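Local coordinates for L-lysine 6-monooxygenase involved in desferrioxamine biosynthesis (Erwinia amylovora CFBP1430, PDB 5O8P), which probably catalyses the FAD- and NADPH-dependent N-hydroxylation of cadaverine in the biosynthesis of the siderophore desferrioxamine, at residues 244-249 with 395-401; 365-371 with 384-389. All coordinates share one frame; numbering follows the deposited sequence.

Interaction 1: 244-249 with 395-401; sequences TSPEWI and DLGMACY. With FAD (flavin-adenine dinucleotide), chain C.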
ATOM      1  N   THR B 244      22.961  -4.774  -3.665  1.00 40.36           N
ATOM      2  CA  THR B 244      22.983  -5.544  -4.918  1.00 45.22           C
ATOM      3  C   THR B 244      23.464  -4.570  -5.983  1.00 44.63           C
ATOM      4  O   THR B 244      22.692  -4.031  -6.777  1.00 47.41           O
ATOM      5  CB  THR B 244      21.633  -6.207  -5.319  1.00 44.73           C
ATOM      6  OG1 THR B 244      20.797  -5.252  -5.967  1.00 55.05           O
ATOM      7  CG2 THR B 244      20.910  -6.784  -4.121  1.00 45.52           C
ATOM      8  N   SER B 245      24.768  -4.356  -5.981  1.00 42.85           N
ATOM      9  CA  SER B 245      25.371  -3.358  -6.822  1.00 41.20           C
ATOM     10  C   SER B 245      26.815  -3.725  -7.120  1.00 39.92           C
ATOM     11  O   SER B 245      27.468  -4.405  -6.319  1.00 38.26           O
ATOM     12  CB  SER B 245      25.337  -2.013  -6.116  1.00 40.15           C
ATOM     13  OG  SER B 245      26.160  -2.019  -4.973  1.00 40.09           O
ATOM     14  N   PRO B 246      27.328  -3.263  -8.270  1.00 39.41           N
ATOM     15  CA  PRO B 246      28.724  -3.486  -8.600  1.00 37.06           C
ATOM     16  C   PRO B 246      29.676  -3.064  -7.484  1.00 37.34           C
ATOM     17  O   PRO B 246      30.619  -3.805  -7.180  1.00 35.82           O
ATOM     18  CB  PRO B 246      28.909  -2.635  -9.836  1.00 37.68           C
ATOM     19  CG  PRO B 246      27.577  -2.687 -10.506  1.00 38.12           C
ATOM     20  CD  PRO B 246      26.590  -2.643  -9.392  1.00 39.44           C
ATOM     21  N   GLU B 247      29.388  -1.932  -6.842  1.00 40.52           N
ATOM     22  CA  GLU B 247      30.308  -1.401  -5.820  1.00 42.57           C
ATOM     23  C   GLU B 247      30.364  -2.299  -4.617  1.00 40.91           C
ATOM     24  O   GLU B 247      31.438  -2.501  -4.072  1.00 38.66           O
ATOM     25  CB  GLU B 247      29.954  -0.009  -5.326  1.00 49.68           C
ATOM     26  CG  GLU B 247      29.471   0.964  -6.377  1.00 57.55           C
ATOM     27  CD  GLU B 247      27.973   1.071  -6.361  1.00 59.15           C
ATOM     28  OE1 GLU B 247      27.457   1.722  -5.450  1.00 55.27           O
ATOM     29  OE2 GLU B 247      27.319   0.566  -7.300  1.00 74.17           O
ATOM     30  N   TRP B 248      29.213  -2.829  -4.210  1.00 39.07           N
ATOM     31  CA  TRP B 248      29.185  -3.776  -3.107  1.00 40.25           C
ATOM     32  C   TRP B 248      29.916  -5.078  -3.458  1.00 41.95           C
ATOM     33  O   TRP B 248      30.620  -5.647  -2.608  1.00 42.68           O
ATOM     34  CB  TRP B 248      27.754  -4.094  -2.657  1.00 39.48           C
ATOM     35  CG  TRP B 248      27.776  -4.861  -1.397  1.00 39.32           C
ATOM     36  CD1 TRP B 248      27.939  -4.367  -0.136  1.00 42.70           C
ATOM     37  CD2 TRP B 248      27.743  -6.276  -1.269  1.00 40.85           C
ATOM     38  NE1 TRP B 248      27.990  -5.388   0.778  1.00 43.39           N
ATOM     39  CE2 TRP B 248      27.862  -6.575   0.108  1.00 41.98           C
ATOM     40  CE3 TRP B 248      27.619  -7.328  -2.185  1.00 42.36           C
ATOM     41  CZ2 TRP B 248      27.837  -7.877   0.592  1.00 43.16           C
ATOM     42  CZ3 TRP B 248      27.595  -8.629  -1.700  1.00 42.89           C
ATOM     43  CH2 TRP B 248      27.701  -8.891  -0.323  1.00 43.96           C
ATOM     44  N   ILE B 249      29.757  -5.545  -4.697  1.00 43.97           N
ATOM     45  CA  ILE B 249      30.362  -6.809  -5.103  1.00 40.52           C
ATOM     46  C   ILE B 249      31.884  -6.681  -5.085  1.00 37.88           C
ATOM     47  O   ILE B 249      32.566  -7.580  -4.596  1.00 37.84           O
ATOM     48  CB  ILE B 249      29.834  -7.303  -6.457  1.00 40.04           C
ATOM     49  CG1 ILE B 249      28.338  -7.584  -6.364  1.00 41.49           C
ATOM     50  CG2 ILE B 249      30.521  -8.601  -6.856  1.00 43.42           C
ATOM     51  CD1 ILE B 249      27.634  -7.590  -7.708  1.00 43.05           C
ATOM     52  N   ASP B 395      20.535 -13.824  -7.891  1.00 43.17           N
ATOM     53  CA  ASP B 395      19.608 -12.743  -8.235  1.00 41.88           C
ATOM     54  C   ASP B 395      19.497 -12.624  -9.757  1.00 38.79           C
ATOM     55  O   ASP B 395      20.502 -12.402 -10.434  1.00 40.13           O
ATOM     56  CB  ASP B 395      20.141 -11.424  -7.619  1.00 44.96           C
ATOM     57  CG  ASP B 395      19.072 -10.323  -7.486  1.00 46.62           C
ATOM     58  OD1 ASP B 395      18.107 -10.286  -8.267  1.00 52.77           O
ATOM     59  OD2 ASP B 395      19.217  -9.460  -6.594  1.00 56.32           O
ATOM     60  N   LEU B 396      18.285 -12.773 -10.288  1.00 38.92           N
ATOM     61  CA  LEU B 396      18.003 -12.438 -11.692  1.00 41.84           C
ATOM     62  C   LEU B 396      18.319 -10.971 -11.996  1.00 42.86           C
ATOM     63  O   LEU B 396      18.676 -10.633 -13.128  1.00 48.01           O
ATOM     64  CB  LEU B 396      16.541 -12.728 -12.059  1.00 43.78           C
ATOM     65  CG  LEU B 396      16.082 -14.186 -12.082  1.00 46.23           C
ATOM     66  CD1 LEU B 396      14.610 -14.280 -12.465  1.00 48.82           C
ATOM     67  CD2 LEU B 396      16.936 -15.023 -13.018  1.00 43.44           C
ATOM     68  N   GLY B 397      18.183 -10.114 -10.985  1.00 42.32           N
ATOM     69  CA  GLY B 397      18.524  -8.697 -11.069  1.00 40.20           C
ATOM     70  C   GLY B 397      19.968  -8.364 -11.369  1.00 39.71           C
ATOM     71  O   GLY B 397      20.237  -7.271 -11.857  1.00 44.66           O
ATOM     72  N   MET B 398      20.898  -9.273 -11.084  1.00 40.08           N
ATOM     73  CA  MET B 398      22.309  -9.060 -11.447  1.00 46.13           C
ATOM     74  C   MET B 398      22.807  -9.996 -12.552  1.00 45.78           C
ATOM     75  O   MET B 398      24.016 -10.185 -12.723  1.00 40.75           O
ATOM     76  CB  MET B 398      23.178  -9.135 -10.191  1.00 48.80           C
ATOM     77  CG  MET B 398      22.886  -7.995  -9.229  1.00 53.06           C
ATOM     78  SD  MET B 398      23.269  -6.347  -9.885  1.00 54.08           S
ATOM     79  CE  MET B 398      25.058  -6.264  -9.639  1.00 52.92           C
ATOM     80  N   ALA B 399      21.862 -10.529 -13.330  1.00 44.25           N
ATOM     81  CA  ALA B 399      22.164 -11.436 -14.424  1.00 41.61           C
ATOM     82  C   ALA B 399      22.739 -10.654 -15.583  1.00 39.59           C
ATOM     83  O   ALA B 399      23.762 -11.044 -16.141  1.00 45.88           O
ATOM     84  CB  ALA B 399      20.914 -12.183 -14.856  1.00 45.10           C
ATOM     85  N   CYS B 400      22.087  -9.551 -15.948  1.00 36.50           N
ATOM     86  CA  CYS B 400      22.617  -8.660 -16.996  1.00 36.17           C
ATOM     87  C   CYS B 400      23.967  -8.029 -16.633  1.00 36.65           C
ATOM     88  O   CYS B 400      24.811  -7.886 -17.513  1.00 31.02           O
ATOM     89  CB  CYS B 400      21.633  -7.558 -17.341  1.00 36.80           C
ATOM     90  SG  CYS B 400      20.293  -8.094 -18.397  1.00 42.06           S
ATOM     91  N   TYR B 401      24.171  -7.660 -15.359  1.00 37.63           N
ATOM     92  CA  TYR B 401      25.477  -7.156 -14.929  1.00 34.76           C
ATOM     93  C   TYR B 401      26.549  -8.207 -15.245  1.00 33.28           C
ATOM     94  O   TYR B 401      27.509  -7.919 -15.973  1.00 30.58           O
ATOM     95  CB  TYR B 401      25.529  -6.766 -13.427  1.00 34.38           C
ATOM     96  CG  TYR B 401      26.939  -6.412 -12.973  1.00 31.90           C
ATOM     97  CD1 TYR B 401      27.527  -5.205 -13.351  1.00 31.68           C
ATOM     98  CD2 TYR B 401      27.708  -7.305 -12.220  1.00 32.12           C
ATOM     99  CE1 TYR B 401      28.839  -4.904 -13.005  1.00 33.29           C
ATOM    100  CE2 TYR B 401      29.010  -6.996 -11.836  1.00 33.62           C
ATOM    101  CZ  TYR B 401      29.569  -5.784 -12.237  1.00 33.90           C
ATOM    102  OH  TYR B 401      30.857  -5.423 -11.908  1.00 33.82           O
TER
HETATM  103  PA  FAD C 501      18.933 -23.611 -13.918  1.00 81.94           P
HETATM  104  O1A FAD C 501      17.431 -23.752 -14.077  1.00 74.09           O
HETATM  105  O2A FAD C 501      19.643 -24.413 -12.854  1.00 70.04           O
HETATM  106  O5B FAD C 501      19.549 -23.958 -15.371  1.00 89.76           O
HETATM  107  C5B FAD C 501      20.511 -24.987 -15.574  1.00 93.35           C
HETATM  108  C4B FAD C 501      20.297 -25.758 -16.871  1.00 92.51           C
HETATM  109  O4B FAD C 501      21.508 -26.448 -17.216  1.00 91.14           O
HETATM  110  C3B FAD C 501      19.216 -26.826 -16.747  1.00 92.41           C
HETATM  111  O3B FAD C 501      18.338 -26.728 -17.877  1.00 71.22           O
HETATM  112  C2B FAD C 501      19.983 -28.145 -16.675  1.00 93.74           C
HETATM  113  O2B FAD C 501      19.289 -29.261 -17.242  1.00102.75           O
HETATM  114  C1B FAD C 501      21.231 -27.831 -17.478  1.00 89.91           C
HETATM  115  N9A FAD C 501      22.403 -28.718 -17.245  1.00 89.25           N
HETATM  116  C8A FAD C 501      22.981 -29.073 -16.078  1.00 89.69           C
HETATM  117  N7A FAD C 501      24.040 -29.900 -16.305  1.00 85.07           N
HETATM  118  C5A FAD C 501      24.149 -30.080 -17.639  1.00 83.69           C
HETATM  119  C6A FAD C 501      25.033 -30.829 -18.573  1.00 80.99           C
HETATM  120  N6A FAD C 501      26.060 -31.585 -18.113  1.00 86.95           N
HETATM  121  N1A FAD C 501      24.785 -30.732 -19.906  1.00 75.99           N
HETATM  122  C2A FAD C 501      23.769 -29.988 -20.394  1.00 77.16           C
HETATM  123  N3A FAD C 501      22.928 -29.295 -19.603  1.00 71.15           N
HETATM  124  C4A FAD C 501      23.065 -29.296 -18.249  1.00 82.70           C
HETATM  125  N1  FAD C 501      15.703 -15.655  -8.302  1.00100.83           N
HETATM  126  C2  FAD C 501      15.229 -14.403  -8.535  1.00100.06           C
HETATM  127  O2  FAD C 501      16.057 -13.479  -8.693  1.00 91.22           O
HETATM  128  N3  FAD C 501      13.906 -14.133  -8.610  1.00100.91           N
HETATM  129  C4  FAD C 501      12.974 -15.090  -8.450  1.00 95.54           C
HETATM  130  O4  FAD C 501      11.760 -14.815  -8.517  1.00 90.37           O
HETATM  131  C4X FAD C 501      13.411 -16.485  -8.190  1.00 93.34           C
HETATM  132  N5  FAD C 501      12.526 -17.492  -8.024  1.00 83.55           N
HETATM  133  C5X FAD C 501      12.958 -18.753  -7.786  1.00 95.47           C
HETATM  134  C6  FAD C 501      11.999 -19.750  -7.620  1.00103.36           C
HETATM  135  C7  FAD C 501      12.367 -21.071  -7.374  1.00104.55           C
HETATM  136  C7M FAD C 501      11.310 -22.132  -7.194  1.00 95.80           C
HETATM  137  C8  FAD C 501      13.816 -21.415  -7.288  1.00103.41           C
HETATM  138  C8M FAD C 501      14.240 -22.834  -7.022  1.00 98.10           C
HETATM  139  C9  FAD C 501      14.784 -20.422  -7.449  1.00105.69           C
HETATM  140  C9A FAD C 501      14.427 -19.085  -7.699  1.00105.54           C
HETATM  141  N10 FAD C 501      15.386 -18.030  -7.877  1.00112.87           N
HETATM  142  C10 FAD C 501      14.882 -16.721  -8.119  1.00101.91           C
HETATM  143  C1' FAD C 501      16.860 -18.229  -7.824  1.00113.15           C
HETATM  144  C2' FAD C 501      17.482 -18.447  -9.223  1.00109.04           C
HETATM  145  O2' FAD C 501      16.978 -17.470 -10.157  1.00 95.16           O
HETATM  146  C3' FAD C 501      17.262 -19.862  -9.790  1.00102.86           C
HETATM  147  O3' FAD C 501      17.853 -20.846  -8.927  1.00101.10           O
HETATM  148  C4' FAD C 501      17.830 -20.049 -11.203  1.00 97.60           C
HETATM  149  O4' FAD C 501      17.107 -21.086 -11.875  1.00 78.97           O
HETATM  150  C5' FAD C 501      19.314 -20.407 -11.203  1.00 99.50           C
HETATM  151  O5' FAD C 501      19.880 -20.048 -12.465  1.00 99.51           O
HETATM  152  P   FAD C 501      20.553 -21.160 -13.400  1.00 83.70           P
HETATM  153  O1P FAD C 501      20.990 -20.487 -14.685  1.00 76.54           O
HETATM  154  O2P FAD C 501      21.571 -21.814 -12.509  1.00 68.07           O
HETATM  155  O3P FAD C 501      19.200 -22.023 -13.674  1.00 95.50           O
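Met398 lays its thioether end into the start of helix 246-253, where the methyl CE meets Ile249 CD1 at 3.5 Å, the two chains reaching toward each other tip to tip. The same CE lies 3.9 Å from Pro246 CD. Bends at both chi2 and chi3 (-64° and -80°) turn the methyl toward both residues. Met398 SD lies 3.9 Å from the backbone O of Thr244. Beside it, the ring of Tyr401 comes obliquely onto the pyrrolidine of Pro246, its CE1 3.6 Å from Pro246 CG. Helix 246-253 thus abuts the start of helix 399-410, and the join is almost wholly apolar. Ser245 N-caps the former helix: OG accepts from Trp248 N and is also hydrogen-bonded to Glu242 O. Ahead of the latter, Asp395 forms an Asx turn: OD1 takes the N-H of Gly397 from above the carboxylate plane, while OD2 approaches the methyl CG2 of Thr244. This bend belongs to the FAD pocket: Leu396 N, just before Gly397, makes a nearly straight hydrogen bond (170°) of 2.8 Å to FAD O2, a flavin carbonyl oxygen. Leu396 also brings CG to 3.7 Å from FAD C2, packing against the pyrimidine end of the isoalloxazine. Tyr88 of the second subunit packs on both Met398 and Tyr401.

Interaction 2: 365-371 with 384-389; sequences YDVQRNY and AELHTH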
ATOM      1  N   TYR B 365      35.586 -23.519  -6.398  1.00 37.67           N
ATOM      2  CA  TYR B 365      36.241 -22.671  -7.379  1.00 39.12           C
ATOM      3  C   TYR B 365      36.760 -21.388  -6.711  1.00 39.81           C
ATOM      4  O   TYR B 365      35.990 -20.696  -6.038  1.00 40.86           O
ATOM      5  CB  TYR B 365      35.278 -22.243  -8.483  1.00 38.61           C
ATOM      6  CG  TYR B 365      34.515 -23.312  -9.218  1.00 36.96           C
ATOM      7  CD1 TYR B 365      35.101 -24.526  -9.560  1.00 35.53           C
ATOM      8  CD2 TYR B 365      33.203 -23.084  -9.614  1.00 37.13           C
ATOM      9  CE1 TYR B 365      34.387 -25.497 -10.244  1.00 34.70           C
ATOM     10  CE2 TYR B 365      32.485 -24.041 -10.301  1.00 37.56           C
ATOM     11  CZ  TYR B 365      33.083 -25.234 -10.618  1.00 35.47           C
ATOM     12  OH  TYR B 365      32.346 -26.148 -11.303  1.00 38.94           O
ATOM     13  N   ASP B 366      38.039 -21.071  -6.890  1.00 38.87           N
ATOM     14  CA  ASP B 366      38.575 -19.777  -6.469  1.00 41.57           C
ATOM     15  C   ASP B 366      38.258 -18.736  -7.547  1.00 38.52           C
ATOM     16  O   ASP B 366      39.114 -18.373  -8.370  1.00 36.50           O
ATOM     17  CB  ASP B 366      40.086 -19.870  -6.223  1.00 47.91           C
ATOM     18  CG  ASP B 366      40.671 -18.586  -5.643  1.00 49.25           C
ATOM     19  OD1 ASP B 366      40.127 -18.077  -4.635  1.00 54.48           O
ATOM     20  OD2 ASP B 366      41.673 -18.097  -6.205  1.00 45.89           O
ATOM     21  N   VAL B 367      37.025 -18.230  -7.512  1.00 36.64           N
ATOM     22  CA  VAL B 367      36.495 -17.416  -8.608  1.00 37.08           C
ATOM     23  C   VAL B 367      37.127 -16.023  -8.587  1.00 39.04           C
ATOM     24  O   VAL B 367      37.243 -15.416  -7.525  1.00 43.48           O
ATOM     25  CB  VAL B 367      34.954 -17.263  -8.548  1.00 35.85           C
ATOM     26  CG1 VAL B 367      34.433 -16.649  -9.848  1.00 36.92           C
ATOM     27  CG2 VAL B 367      34.277 -18.592  -8.276  1.00 35.51           C
ATOM     28  N   GLN B 368      37.515 -15.523  -9.760  1.00 39.32           N
ATOM     29  CA  GLN B 368      38.108 -14.185  -9.891  1.00 37.81           C
ATOM     30  C   GLN B 368      36.976 -13.173 -10.058  1.00 37.76           C
ATOM     31  O   GLN B 368      35.809 -13.559 -10.219  1.00 35.74           O
ATOM     32  CB  GLN B 368      39.043 -14.107 -11.096  1.00 36.54           C
ATOM     33  CG  GLN B 368      40.045 -15.239 -11.225  1.00 36.73           C
ATOM     34  CD  GLN B 368      41.013 -15.315 -10.078  1.00 35.89           C
ATOM     35  OE1 GLN B 368      41.988 -14.565 -10.046  1.00 34.41           O
ATOM     36  NE2 GLN B 368      40.781 -16.260  -9.149  1.00 37.23           N
ATOM     37  N   ARG B 369      37.319 -11.882 -10.039  1.00 37.25           N
ATOM     38  CA  ARG B 369      36.287 -10.834 -10.041  1.00 37.15           C
ATOM     39  C   ARG B 369      35.515 -10.814 -11.348  1.00 37.24           C
ATOM     40  O   ARG B 369      34.346 -10.449 -11.341  1.00 38.47           O
ATOM     41  CB  ARG B 369      36.857  -9.457  -9.693  1.00 38.41           C
ATOM     42  CG  ARG B 369      35.855  -8.291  -9.712  1.00 38.21           C
ATOM     43  CD  ARG B 369      34.830  -8.408  -8.605  1.00 41.48           C
ATOM     44  NE  ARG B 369      33.742  -7.432  -8.710  1.00 42.77           N
ATOM     45  CZ  ARG B 369      32.665  -7.540  -9.494  1.00 45.03           C
ATOM     46  NH1 ARG B 369      32.492  -8.582 -10.304  1.00 46.82           N
ATOM     47  NH2 ARG B 369      31.740  -6.584  -9.463  1.00 44.03           N
ATOM     48  N   ASN B 370      36.155 -11.230 -12.447  1.00 36.06           N
ATOM     49  CA  ASN B 370      35.464 -11.359 -13.744  1.00 36.47           C
ATOM     50  C   ASN B 370      34.698 -12.683 -13.934  1.00 36.72           C
ATOM     51  O   ASN B 370      34.329 -13.015 -15.056  1.00 41.16           O
ATOM     52  CB  ASN B 370      36.445 -11.134 -14.919  1.00 36.97           C
ATOM     53  CG  ASN B 370      37.517 -12.208 -15.027  1.00 36.81           C
ATOM     54  OD1 ASN B 370      37.701 -13.019 -14.130  1.00 38.18           O
ATOM     55  ND2 ASN B 370      38.245 -12.200 -16.133  1.00 41.00           N
ATOM     56  N   TYR B 371      34.461 -13.423 -12.846  1.00 34.89           N
ATOM     57  CA  TYR B 371      33.684 -14.672 -12.843  1.00 34.59           C
ATOM     58  C   TYR B 371      34.423 -15.865 -13.487  1.00 35.06           C
ATOM     59  O   TYR B 371      33.809 -16.909 -13.744  1.00 36.15           O
ATOM     60  CB  TYR B 371      32.272 -14.458 -13.440  1.00 33.82           C
ATOM     61  CG  TYR B 371      31.532 -13.329 -12.753  1.00 35.36           C
ATOM     62  CD1 TYR B 371      30.802 -13.570 -11.594  1.00 36.27           C
ATOM     63  CD2 TYR B 371      31.596 -12.017 -13.229  1.00 33.44           C
ATOM     64  CE1 TYR B 371      30.138 -12.554 -10.924  1.00 38.82           C
ATOM     65  CE2 TYR B 371      30.942 -10.977 -12.573  1.00 36.02           C
ATOM     66  CZ  TYR B 371      30.218 -11.236 -11.410  1.00 38.45           C
ATOM     67  OH  TYR B 371      29.567 -10.197 -10.753  1.00 32.69           O
ATOM     68  N   ALA B 384      27.830 -19.888  -9.522  1.00 45.60           N
ATOM     69  CA  ALA B 384      28.559 -20.806  -8.608  1.00 46.98           C
ATOM     70  C   ALA B 384      29.650 -20.056  -7.822  1.00 46.61           C
ATOM     71  O   ALA B 384      30.668 -20.634  -7.419  1.00 45.85           O
ATOM     72  CB  ALA B 384      29.132 -21.988  -9.381  1.00 44.37           C
ATOM     73  N   GLU B 385      29.421 -18.758  -7.629  1.00 50.11           N
ATOM     74  CA  GLU B 385      30.392 -17.843  -7.033  1.00 53.06           C
ATOM     75  C   GLU B 385      29.820 -17.142  -5.788  1.00 55.02           C
ATOM     76  O   GLU B 385      30.353 -16.109  -5.387  1.00 65.02           O
ATOM     77  CB  GLU B 385      30.890 -16.825  -8.092  1.00 52.30           C
ATOM     78  CG  GLU B 385      29.904 -15.730  -8.543  1.00 54.23           C
ATOM     79  CD  GLU B 385      28.916 -16.132  -9.621  1.00 55.67           C
ATOM     80  OE1 GLU B 385      28.729 -17.333  -9.848  1.00 52.06           O
ATOM     81  OE2 GLU B 385      28.297 -15.231 -10.213  1.00 55.32           O
ATOM     82  N   LEU B 386      28.773 -17.709  -5.176  1.00 55.51           N
ATOM     83  CA  LEU B 386      28.199 -17.197  -3.910  1.00 53.90           C
ATOM     84  C   LEU B 386      29.256 -17.018  -2.794  1.00 51.41           C
ATOM     85  O   LEU B 386      29.211 -16.071  -2.003  1.00 50.36           O
ATOM     86  CB  LEU B 386      27.084 -18.149  -3.425  1.00 53.48           C
ATOM     87  CG  LEU B 386      26.318 -17.946  -2.102  1.00 53.13           C
ATOM     88  CD1 LEU B 386      25.861 -16.509  -1.881  1.00 52.10           C
ATOM     89  CD2 LEU B 386      25.118 -18.884  -2.048  1.00 58.23           C
ATOM     90  N   HIS B 387      30.212 -17.935  -2.750  1.00 49.73           N
ATOM     91  CA  HIS B 387      31.277 -17.926  -1.736  1.00 47.85           C
ATOM     92  C   HIS B 387      32.334 -16.831  -1.926  1.00 42.45           C
ATOM     93  O   HIS B 387      33.061 -16.526  -0.995  1.00 38.25           O
ATOM     94  CB  HIS B 387      31.908 -19.329  -1.607  1.00 49.05           C
ATOM     95  CG  HIS B 387      32.674 -19.775  -2.811  1.00 49.37           C
ATOM     96  ND1 HIS B 387      32.069 -20.331  -3.926  1.00 48.31           N
ATOM     97  CD2 HIS B 387      34.003 -19.874  -3.020  1.00 50.91           C
ATOM     98  CE1 HIS B 387      32.997 -20.669  -4.804  1.00 49.01           C
ATOM     99  NE2 HIS B 387      34.178 -20.407  -4.278  1.00 52.08           N
ATOM    100  N   THR B 388      32.426 -16.261  -3.122  1.00 41.50           N
ATOM    101  CA  THR B 388      33.406 -15.200  -3.451  1.00 44.96           C
ATOM    102  C   THR B 388      32.817 -13.867  -3.968  1.00 46.22           C
ATOM    103  O   THR B 388      33.526 -12.862  -3.951  1.00 47.83           O
ATOM    104  CB  THR B 388      34.358 -15.689  -4.565  1.00 44.23           C
ATOM    105  OG1 THR B 388      33.574 -16.103  -5.697  1.00 38.12           O
ATOM    106  CG2 THR B 388      35.251 -16.826  -4.103  1.00 45.04           C
ATOM    107  N   HIS B 389      31.573 -13.863  -4.457  1.00 44.24           N
ATOM    108  CA  HIS B 389      30.877 -12.642  -4.903  1.00 42.13           C
ATOM    109  C   HIS B 389      29.644 -12.275  -4.070  1.00 41.31           C
ATOM    110  O   HIS B 389      29.009 -11.254  -4.335  1.00 41.71           O
ATOM    111  CB  HIS B 389      30.478 -12.780  -6.373  1.00 41.33           C
ATOM    112  CG  HIS B 389      31.637 -12.717  -7.308  1.00 43.12           C
ATOM    113  ND1 HIS B 389      31.783 -11.701  -8.229  1.00 46.74           N
ATOM    114  CD2 HIS B 389      32.708 -13.530  -7.461  1.00 42.99           C
ATOM    115  CE1 HIS B 389      32.893 -11.898  -8.921  1.00 47.86           C
ATOM    116  NE2 HIS B 389      33.478 -12.993  -8.470  1.00 46.54           N
TER
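The backbones approach most closely at Val367 and Glu385, CA to CA 6.3 Å, where an irregular segment with a type I turn from Gln368 to Tyr371 runs past the short helix 386-389. His389 lies against the turn: its ring NE2 donates to Gln368 O at 3.0 Å, with the carbonyl oxygen in the imidazole plane. That oxygen also accepts the turn's own bond from Tyr371 N, the two donors arriving from opposite faces of the carbonyl plane. Tyr371 and His389 form an offset stack with centroids 4.3 Å apart and planes at 29°. The guanidinium of Arg369 stands almost perpendicular to the imidazole, with NH1 3.6 Å from His389 CE1, and is salt-bridged through NE to Asp250. Glu385 is the N-cap residue of helix 386-389, and its backbone O gathers Thr388 N, His389 N and Thr388 OG1. Segment 384-389 directly follows Asn383, an FAD-binding residue, which places the contact close to the cofactor site. The carboxylate of Glu385 is turned 77° from the Tyr371 ring; OE1 bonds Ala384 N, while OE2 pairs with Arg402. Val367 packs on Glu385 and Thr388, with CG2 3.8 Å from Glu385 CB and CB 3.4 Å from Thr388 OG1. His387, its CG between backbone N and carbonyl carbon (chi1 67°), donates a hydrogen bond from NE2 to Tyr365 O, near its ring plane.

From the N terminus, the chain passes through the early strands of the mixed sheet, with FAD-binding residues at their ends, and the five-stranded parallel sheet's first strands before reaching 244-249, the first side of interaction 1. Its partner 395-401 comes 146 residues later, closing a long loop that includes the rest of that sheet. Interaction 2 is nested inside: 365-371 returns to 384-389 after a short excursion through strand 379-381, which pairs in the mixed sheet. Helix 386-389 then leads on to helix 399-410. The contacts touch where Tyr401 OH meets Arg369 NH2 in a weak hydrogen bond and Ile249 CG2 packs on His389 ND1, joining helices 246-253 and 399-410 to the loop at 365-371 and to helix 386-389.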